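Local coordinates for Nitrate/nitrite sensor protein NarX (Escherichia coli K12, PDB 3EZI) that senses nitrate and nitrite through its periplasmic domain, seen here without ligand, and relays the signal as a histidine kinase to the response regulators NarL and NarP, at residues Q59-Y64 and A91-L96; I70-R75 and S83-Q88. All blocks are in the same frame, centred on the assembly; numbering follows the deposited sequence. Where two conformers were deposited one is given.

Contact 1: residues Q59-Y64 and A91-L96; sequences QGLQDY and AGLDQL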
ATOM      1  N   GLN A  59       1.521  -3.112 -10.142  1.00 17.34           N
ATOM      2  CA  GLN A  59       2.908  -2.634 -10.292  1.00 18.85           C
ATOM      3  C   GLN A  59       2.970  -1.097 -10.094  1.00 19.10           C
ATOM      4  O   GLN A  59       3.952  -0.554  -9.546  1.00 17.10           O
ATOM      5  CB  GLN A  59       3.462  -3.072 -11.677  1.00 16.83           C
ATOM      6  CG  GLN A  59       3.617  -4.607 -11.806  1.00 17.95           C
ATOM      7  CD  GLN A  59       4.079  -5.079 -13.195  1.00 20.51           C
ATOM      8  OE1 GLN A  59       3.789  -4.442 -14.214  1.00 25.64           O
ATOM      9  NE2 GLN A  59       4.789  -6.208 -13.234  1.00 23.79           N
ATOM     10  N   GLY A  60       1.933  -0.391 -10.551  1.00 17.87           N
ATOM     11  CA  GLY A  60       1.868   1.053 -10.377  1.00 18.22           C
ATOM     12  C   GLY A  60       1.811   1.469  -8.901  1.00 18.47           C
ATOM     13  O   GLY A  60       2.421   2.484  -8.495  1.00 13.28           O
ATOM     14  N   LEU A  61       1.038   0.727  -8.099  1.00 14.29           N
ATOM     15  CA  LEU A  61       0.954   1.020  -6.686  1.00 13.70           C
ATOM     16  C   LEU A  61       2.278   0.743  -5.991  1.00 14.45           C
ATOM     17  O   LEU A  61       2.659   1.430  -5.030  1.00 14.11           O
ATOM     18  CB  LEU A  61      -0.128   0.143  -6.024  1.00 17.12           C
ATOM     19  CG  LEU A  61      -1.539   0.700  -6.094  1.00 18.18           C
ATOM     20  CD1 LEU A  61      -2.533  -0.429  -5.784  1.00 18.44           C
ATOM     21  CD2 LEU A  61      -1.695   1.842  -5.115  1.00 19.71           C
ATOM     22  N   GLN A  62       2.942  -0.316  -6.431  1.00 13.14           N
ATOM     23  CA  GLN A  62       4.227  -0.698  -5.855  1.00 12.26           C
ATOM     24  C   GLN A  62       5.260   0.372  -6.162  1.00 11.03           C
ATOM     25  O   GLN A  62       6.100   0.696  -5.322  1.00 11.09           O
ATOM     26  CB  GLN A  62       4.690  -2.064  -6.415  1.00 13.59           C
ATOM     27  CG  GLN A  62       3.766  -3.258  -5.952  1.00 15.88           C
ATOM     28  CD  GLN A  62       4.080  -4.552  -6.672  1.00 13.39           C
ATOM     29  OE1 GLN A  62       4.590  -4.509  -7.799  1.00 14.27           O
ATOM     30  NE2 GLN A  62       3.787  -5.704  -6.042  1.00 12.54           N
ATOM     31  N   ASP A  63       5.241   0.856  -7.394  1.00 10.35           N
ATOM     32  CA  ASP A  63       6.150   1.930  -7.827  1.00 12.29           C
ATOM     33  C   ASP A  63       5.899   3.202  -7.019  1.00 14.85           C
ATOM     34  O   ASP A  63       6.858   3.869  -6.616  1.00 12.41           O
ATOM     35  CB  ASP A  63       5.964   2.279  -9.327  1.00 12.92           C
ATOM     36  CG  ASP A  63       6.449   1.193 -10.256  1.00 20.85           C
ATOM     37  OD1 ASP A  63       7.145   0.252  -9.794  1.00 20.08           O
ATOM     38  OD2 ASP A  63       6.108   1.313 -11.476  1.00 19.66           O
ATOM     39  N   TYR A  64       4.620   3.551  -6.802  1.00 13.64           N
ATOM     40  CA  TYR A  64       4.294   4.749  -6.022  1.00 13.44           C
ATOM     41  C   TYR A  64       4.787   4.566  -4.575  1.00 12.29           C
ATOM     42  O   TYR A  64       5.388   5.468  -3.969  1.00 11.48           O
ATOM     43  CB  TYR A  64       2.775   4.986  -6.062  1.00 15.66           C
ATOM     44  CG  TYR A  64       2.315   6.204  -5.278  1.00 16.01           C
ATOM     45  CD1 TYR A  64       2.335   7.467  -5.857  1.00 12.01           C
ATOM     46  CD2 TYR A  64       1.844   6.080  -3.976  1.00 19.76           C
ATOM     47  CE1 TYR A  64       1.887   8.580  -5.168  1.00 15.52           C
ATOM     48  CE2 TYR A  64       1.398   7.188  -3.270  1.00 16.71           C
ATOM     49  CZ  TYR A  64       1.423   8.433  -3.883  1.00 21.55           C
ATOM     50  OH  TYR A  64       0.954   9.540  -3.198  1.00 22.94           O
ATOM     51  N   ALA A  91      -6.539   5.523  -1.990  1.00 14.41           N
ATOM     52  CA  ALA A  91      -7.505   5.599  -3.100  1.00 15.92           C
ATOM     53  C   ALA A  91      -7.107   4.620  -4.204  1.00 17.20           C
ATOM     54  O   ALA A  91      -7.976   3.999  -4.848  1.00 20.16           O
ATOM     55  CB  ALA A  91      -7.576   7.060  -3.685  1.00 17.85           C
ATOM     56  N   GLY A  92      -5.792   4.491  -4.426  1.00 15.16           N
ATOM     57  CA  GLY A  92      -5.261   3.568  -5.422  1.00 15.70           C
ATOM     58  C   GLY A  92      -5.566   2.099  -5.046  1.00 14.53           C
ATOM     59  O   GLY A  92      -5.833   1.272  -5.905  1.00 14.39           O
ATOM     60  N   LEU A  93      -5.488   1.793  -3.757  1.00 12.91           N
ATOM     61  CA  LEU A  93      -5.784   0.431  -3.236  1.00 11.71           C
ATOM     62  C   LEU A  93      -7.278   0.167  -3.419  1.00 13.01           C
ATOM     63  O   LEU A  93      -7.678  -0.956  -3.744  1.00 15.31           O
ATOM     64  CB  LEU A  93      -5.433   0.363  -1.744  1.00  9.85           C
ATOM     65  CG  LEU A  93      -3.950   0.309  -1.376  1.00 13.23           C
ATOM     66  CD1 LEU A  93      -3.785   0.406   0.143  1.00 13.94           C
ATOM     67  CD2 LEU A  93      -3.368  -0.991  -1.961  1.00 13.03           C
ATOM     68  N   ASP A  94      -8.106   1.186  -3.171  1.00 14.80           N
ATOM     69  CA  ASP A  94      -9.563   1.012  -3.351  1.00 15.10           C
ATOM     70  C   ASP A  94      -9.829   0.702  -4.812  1.00 16.09           C
ATOM     71  O   ASP A  94     -10.695  -0.112  -5.113  1.00 18.92           O
ATOM     72  CB  ASP A  94     -10.359   2.286  -2.970  1.00 15.58           C
ATOM     73  CG  ASP A  94     -10.403   2.520  -1.488  1.00 25.62           C
ATOM     74  OD1 ASP A  94     -10.314   1.539  -0.718  1.00 28.65           O
ATOM     75  OD2 ASP A  94     -10.546   3.687  -1.062  1.00 31.64           O
ATOM     76  N   GLN A  95      -9.107   1.331  -5.728  1.00 17.12           N
ATOM     77  CA  GLN A  95      -9.350   1.067  -7.154  1.00 18.48           C
ATOM     78  C   GLN A  95      -8.906  -0.370  -7.504  1.00 20.78           C
ATOM     79  O   GLN A  95      -9.565  -1.092  -8.268  1.00 20.66           O
ATOM     80  CB  GLN A  95      -8.577   2.081  -8.006  1.00 23.28           C
ATOM     81  CG  GLN A  95      -8.902   2.060  -9.491  1.00 32.61           C
ATOM     82  CD  GLN A  95      -8.147   3.155 -10.263  1.00 38.39           C
ATOM     83  OE1 GLN A  95      -6.923   3.096 -10.427  1.00 43.38           O
ATOM     84  NE2 GLN A  95      -8.877   4.166 -10.726  1.00 40.63           N
ATOM     85  N   LEU A  96      -7.757  -0.782  -6.967  1.00 15.90           N
ATOM     86  CA  LEU A  96      -7.265  -2.142  -7.221  1.00 17.94           C
ATOM     87  C   LEU A  96      -8.325  -3.196  -6.764  1.00 16.72           C
ATOM     88  O   LEU A  96      -8.655  -4.126  -7.504  1.00 21.16           O
ATOM     89  CB  LEU A  96      -5.925  -2.363  -6.474  1.00 15.86           C
ATOM     90  CG  LEU A  96      -5.352  -3.783  -6.597  1.00 20.36           C
ATOM     91  CD1 LEU A  96      -4.783  -3.975  -7.986  1.00 18.97           C
ATOM     92  CD2 LEU A  96      -4.279  -4.008  -5.512  1.00 16.45           C
TER
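Leu61 meets Gly92 where helices 55-75 and 82-99 run side by side, antiparallel in the periplasmic helical bundle of the sensor domain. The short axes approach to 10.5 Å at 165°, and Leu61 supplies more than half of the surface buried. With CG anti to the carbonyl carbon (chi1 -86°), its isobutyl group reaches across and forks over the opposite backbone: Leu61 CD1 lies 3.7 Å from Gly92 O, while Leu61 CD2 packs 3.9 Å from Gly92 C. Gly92 makes this possible, because a beta carbon there would collide with Leu61 CD2. On the buried side Leu61 CD1 also meets Leu93 CD2 (4.0 Å) and, at the same separation, Leu96 CB, so that two leucine side chains and the Gly92 carbonyl oxygen surround this one methyl. The other flank is looser. Gln95 sets out toward helix 55-75 but passes 59-64 by and hydrogen-bonds through OE1 to Gln57, just before it on the same helix; C3 of an isopropanol probably carried over from the crystallisation liquor lies 4.1 Å from Leu61 CD2. Cutting Leu61 back to an alanine is likely to leave a gap over Gly92 and to deprive Leu93 CD2 and Leu96 CD2 of the methyl they pack on. The contact is made by van der Waals packing, with Gly92 O already taken by Leu96 N, which implies that it depends on shape complementarity rather than on directional polar bonds.

Contact 2: residues I70-R75 and S83-Q88; sequences IPALMR and SADVSQ. With IPA (isopropyl alcohol), chain E.
Pro71 O, in the last turn of helix 55-75, is gripped twice by one residue: Arg75 N donates the helical bond at 3.1 Å, and Arg75 NH1 curls back to reach it at 3.3 Å from the opposite face of the carbonyl. The guanidinium keeps the acceptor almost in its own plane, but NH1 stands 54° above the carbonyl plane, away from the lone-pair directions. This pair of bonds stays within one arm of an antiparallel helical hairpin, in which helices 55-75 and 82-99 are joined by a short connection; Pro71 itself kinks the first arm, lacking an N-H to offer to the preceding turn.

Between the arms the touch is light. Leu73 CD2 approaches Val86 CG2 at 4.3 Å, methyl to methyl, on the side of the hairpin that faces the bundle interior. Leu73 gets there with CG anti to its carbonyl carbon (chi1 -74°), which swings the branch toward the neighbouring helix although its beta carbon does not face it. Val86 also packs on Tyr17 and Leu20 of helix 3-22, and Leu73 on Val23 and Leu25, tying the hairpin to the first helix and the loop that follows it. Nearer the surface, Asp85 was deposited in two conformers, so the 4.4 Å approach of Ala72 CB to Asp85 OD2 is doubtful as well as loose. A turn further along, the extended side chain of Gln88 ends at a bound isopropanol, whose O2 donates a hydrogen bond to Gln88 OE1 over 2.9 Å.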
ATOM      1  N   ILE A  70       7.040   6.254   0.469  1.00 12.13           N
ATOM      2  CA  ILE A  70       8.027   6.067   1.515  1.00 13.81           C
ATOM      3  C   ILE A  70       9.035   7.257   1.567  1.00 14.57           C
ATOM      4  O   ILE A  70       9.373   7.742   2.678  1.00 14.41           O
ATOM      5  CB  ILE A  70       8.697   4.690   1.362  1.00 13.89           C
ATOM      6  CG1 ILE A  70       7.662   3.585   1.668  1.00 15.28           C
ATOM      7  CG2 ILE A  70       9.918   4.606   2.260  1.00 16.64           C
ATOM      8  CD1 ILE A  70       7.234   3.507   3.184  1.00 15.22           C
ATOM      9  N   PRO A  71       9.536   7.737   0.407  1.00 12.52           N
ATOM     10  CA  PRO A  71      10.482   8.876   0.447  1.00 13.52           C
ATOM     11  C   PRO A  71       9.874  10.098   1.166  1.00 16.31           C
ATOM     12  O   PRO A  71      10.532  10.746   1.999  1.00 17.14           O
ATOM     13  CB  PRO A  71      10.768   9.144  -1.023  1.00 13.81           C
ATOM     14  CG  PRO A  71      10.733   7.758  -1.638  1.00 12.64           C
ATOM     15  CD  PRO A  71       9.553   7.078  -0.925  1.00 13.99           C
ATOM     16  N   ALA A  72       8.617  10.397   0.861  1.00 14.50           N
ATOM     17  CA  ALA A  72       7.931  11.512   1.502  1.00 15.58           C
ATOM     18  C   ALA A  72       7.715  11.268   3.012  1.00 17.75           C
ATOM     19  O   ALA A  72       7.864  12.199   3.831  1.00 18.23           O
ATOM     20  CB  ALA A  72       6.591  11.768   0.793  1.00 16.05           C
ATOM     21  N   LEU A  73       7.374  10.035   3.397  1.00 12.63           N
ATOM     22  CA  LEU A  73       7.156   9.742   4.823  1.00 17.44           C
ATOM     23  C   LEU A  73       8.475   9.846   5.625  1.00 16.41           C
ATOM     24  O   LEU A  73       8.478  10.262   6.802  1.00 17.00           O
ATOM     25  CB  LEU A  73       6.522   8.352   4.977  1.00 15.99           C
ATOM     26  CG  LEU A  73       5.031   8.260   4.597  1.00 17.61           C
ATOM     27  CD1 LEU A  73       4.621   6.773   4.505  1.00 20.76           C
ATOM     28  CD2 LEU A  73       4.157   8.972   5.678  1.00 16.78           C
ATOM     29  N   MET A  74       9.589   9.484   4.984  1.00 18.12           N
ATOM     30  CA  MET A  74      10.912   9.555   5.649  1.00 19.75           C
ATOM     31  C   MET A  74      11.377  11.002   5.844  1.00 21.88           C
ATOM     32  O   MET A  74      12.071  11.330   6.823  1.00 22.46           O
ATOM     33  CB  MET A  74      11.957   8.762   4.839  1.00 21.62           C
ATOM     34  CG  MET A  74      11.880   7.276   5.053  1.00 24.40           C
ATOM     35  SD  MET A  74      12.954   6.353   3.925  1.00 28.44           S
ATOM     36  CE  MET A  74      14.621   6.920   4.520  1.00 30.65           C
ATOM     37  N   ARG A  75      11.000  11.858   4.904  1.00 18.35           N
ATOM     38  CA  ARG A  75      11.339  13.270   4.957  1.00 20.72           C
ATOM     39  C   ARG A  75      10.426  14.097   5.887  1.00 22.50           C
ATOM     40  O   ARG A  75      10.892  15.052   6.507  1.00 21.12           O
ATOM     41  CB  ARG A  75      11.279  13.883   3.542  1.00 22.15           C
ATOM     42  CG  ARG A  75      12.455  13.571   2.574  1.00 25.24           C
ATOM     43  CD  ARG A  75      12.137  13.983   1.117  1.00 22.35           C
ATOM     44  NE  ARG A  75      13.264  13.784   0.191  1.00 24.40           N
ATOM     45  CZ  ARG A  75      13.719  12.594  -0.220  1.00 24.67           C
ATOM     46  NH1 ARG A  75      13.161  11.472   0.203  1.00 23.32           N
ATOM     47  NH2 ARG A  75      14.736  12.538  -1.070  1.00 20.46           N
ATOM     48  N   SER A  83       0.031  13.819   4.335  0.50 19.23           N
ATOM     49  CA  SER A  83      -1.289  13.224   4.589  0.50 20.22           C
ATOM     50  C   SER A  83      -1.996  12.978   3.260  0.50 20.12           C
ATOM     51  O   SER A  83      -2.644  11.943   3.064  0.50 20.62           O
ATOM     52  CB  SER A  83      -2.168  14.154   5.439  0.50 19.23           C
ATOM     53  OG  SER A  83      -3.338  13.467   5.884  0.50 19.42           O
ATOM     54  N   ALA A  84      -1.884  13.935   2.348  1.00 20.86           N
ATOM     55  CA  ALA A  84      -2.541  13.786   1.044  1.00 22.09           C
ATOM     56  C   ALA A  84      -1.907  12.637   0.215  1.00 19.00           C
ATOM     57  O   ALA A  84      -2.593  11.972  -0.584  1.00 17.40           O
ATOM     58  CB  ALA A  84      -2.512  15.102   0.273  1.00 21.78           C
ATOM     59  N   ASP A  85      -0.613  12.394   0.411  0.50 18.60           N
ATOM     60  CA  ASP A  85       0.051  11.319  -0.318  0.50 17.12           C
ATOM     61  C   ASP A  85      -0.459   9.952   0.183  0.50 16.89           C
ATOM     62  O   ASP A  85      -0.576   9.009  -0.592  0.50 15.67           O
ATOM     63  CB  ASP A  85       1.570  11.420  -0.149  0.50 19.52           C
ATOM     64  CG  ASP A  85       2.144  12.701  -0.765  0.50 22.10           C
ATOM     65  OD1 ASP A  85       2.071  12.856  -2.001  0.50 21.33           O
ATOM     66  OD2 ASP A  85       2.655  13.551  -0.011  0.50 23.32           O
ATOM     67  N   VAL A  86      -0.730   9.855   1.481  1.00 17.49           N
ATOM     68  CA  VAL A  86      -1.249   8.622   2.070  1.00 14.73           C
ATOM     69  C   VAL A  86      -2.673   8.427   1.520  1.00 16.15           C
ATOM     70  O   VAL A  86      -3.056   7.338   1.132  1.00 14.76           O
ATOM     71  CB  VAL A  86      -1.231   8.707   3.614  1.00 15.33           C
ATOM     72  CG1 VAL A  86      -2.049   7.546   4.254  1.00 17.00           C
ATOM     73  CG2 VAL A  86       0.215   8.629   4.096  1.00 13.09           C
ATOM     74  N   SER A  87      -3.440   9.505   1.448  1.00 15.56           N
ATOM     75  CA  SER A  87      -4.800   9.420   0.926  1.00 16.65           C
ATOM     76  C   SER A  87      -4.827   8.921  -0.532  1.00 15.80           C
ATOM     77  O   SER A  87      -5.706   8.148  -0.898  1.00 15.29           O
ATOM     78  CB  SER A  87      -5.478  10.787   0.995  1.00 14.49           C
ATOM     79  OG  SER A  87      -5.809  11.104   2.331  1.00 22.75           O
ATOM     80  N   GLN A  88      -3.873   9.361  -1.348  1.00 15.60           N
ATOM     81  CA  GLN A  88      -3.815   8.944  -2.738  1.00 18.10           C
ATOM     82  C   GLN A  88      -3.463   7.440  -2.802  1.00 17.39           C
ATOM     83  O   GLN A  88      -4.037   6.696  -3.610  1.00 14.55           O
ATOM     84  CB  GLN A  88      -2.771   9.748  -3.520  1.00 20.12           C
ATOM     85  CG  GLN A  88      -2.708   9.321  -5.015  1.00 23.60           C
ATOM     86  CD  GLN A  88      -1.688  10.093  -5.880  1.00 30.60           C
ATOM     87  OE1 GLN A  88      -1.408   9.693  -7.016  1.00 32.10           O
ATOM     88  NE2 GLN A  88      -1.162  11.207  -5.365  1.00 28.63           N
TER
HETATM   89  C1  IPA E   1      -0.141   6.419  -8.974  1.00 37.79           C
HETATM   90  C2  IPA E   1      -0.883   6.238  -7.687  1.00 38.96           C
HETATM   91  C3  IPA E   1      -0.995   4.750  -7.879  1.00 38.72           C
HETATM   92  O2  IPA E   1      -2.148   6.950  -7.629  1.00 39.18           O

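How the contacts relate
Both contacts join helices 55-75 and 82-99, contact 2 close to the connection between them and contact 1 farther along; their centres are 14 Å apart. Each is partly buried, but contact 1 lies nearer the centre of the chain and covers more surface. There a leucine is set against glycine backbone and flanking leucines, whereas contact 2 has one methyl pair inside and a loose, doubtful carboxylate approach outside. Between 70-75 and 83-88 themselves there is no polar bond; the polar link from 83-88 to helix 55-75 is made by Tyr64 of contact 1, whose OH probably hydrogen-bonds to Asp85 O at 3.1 Å.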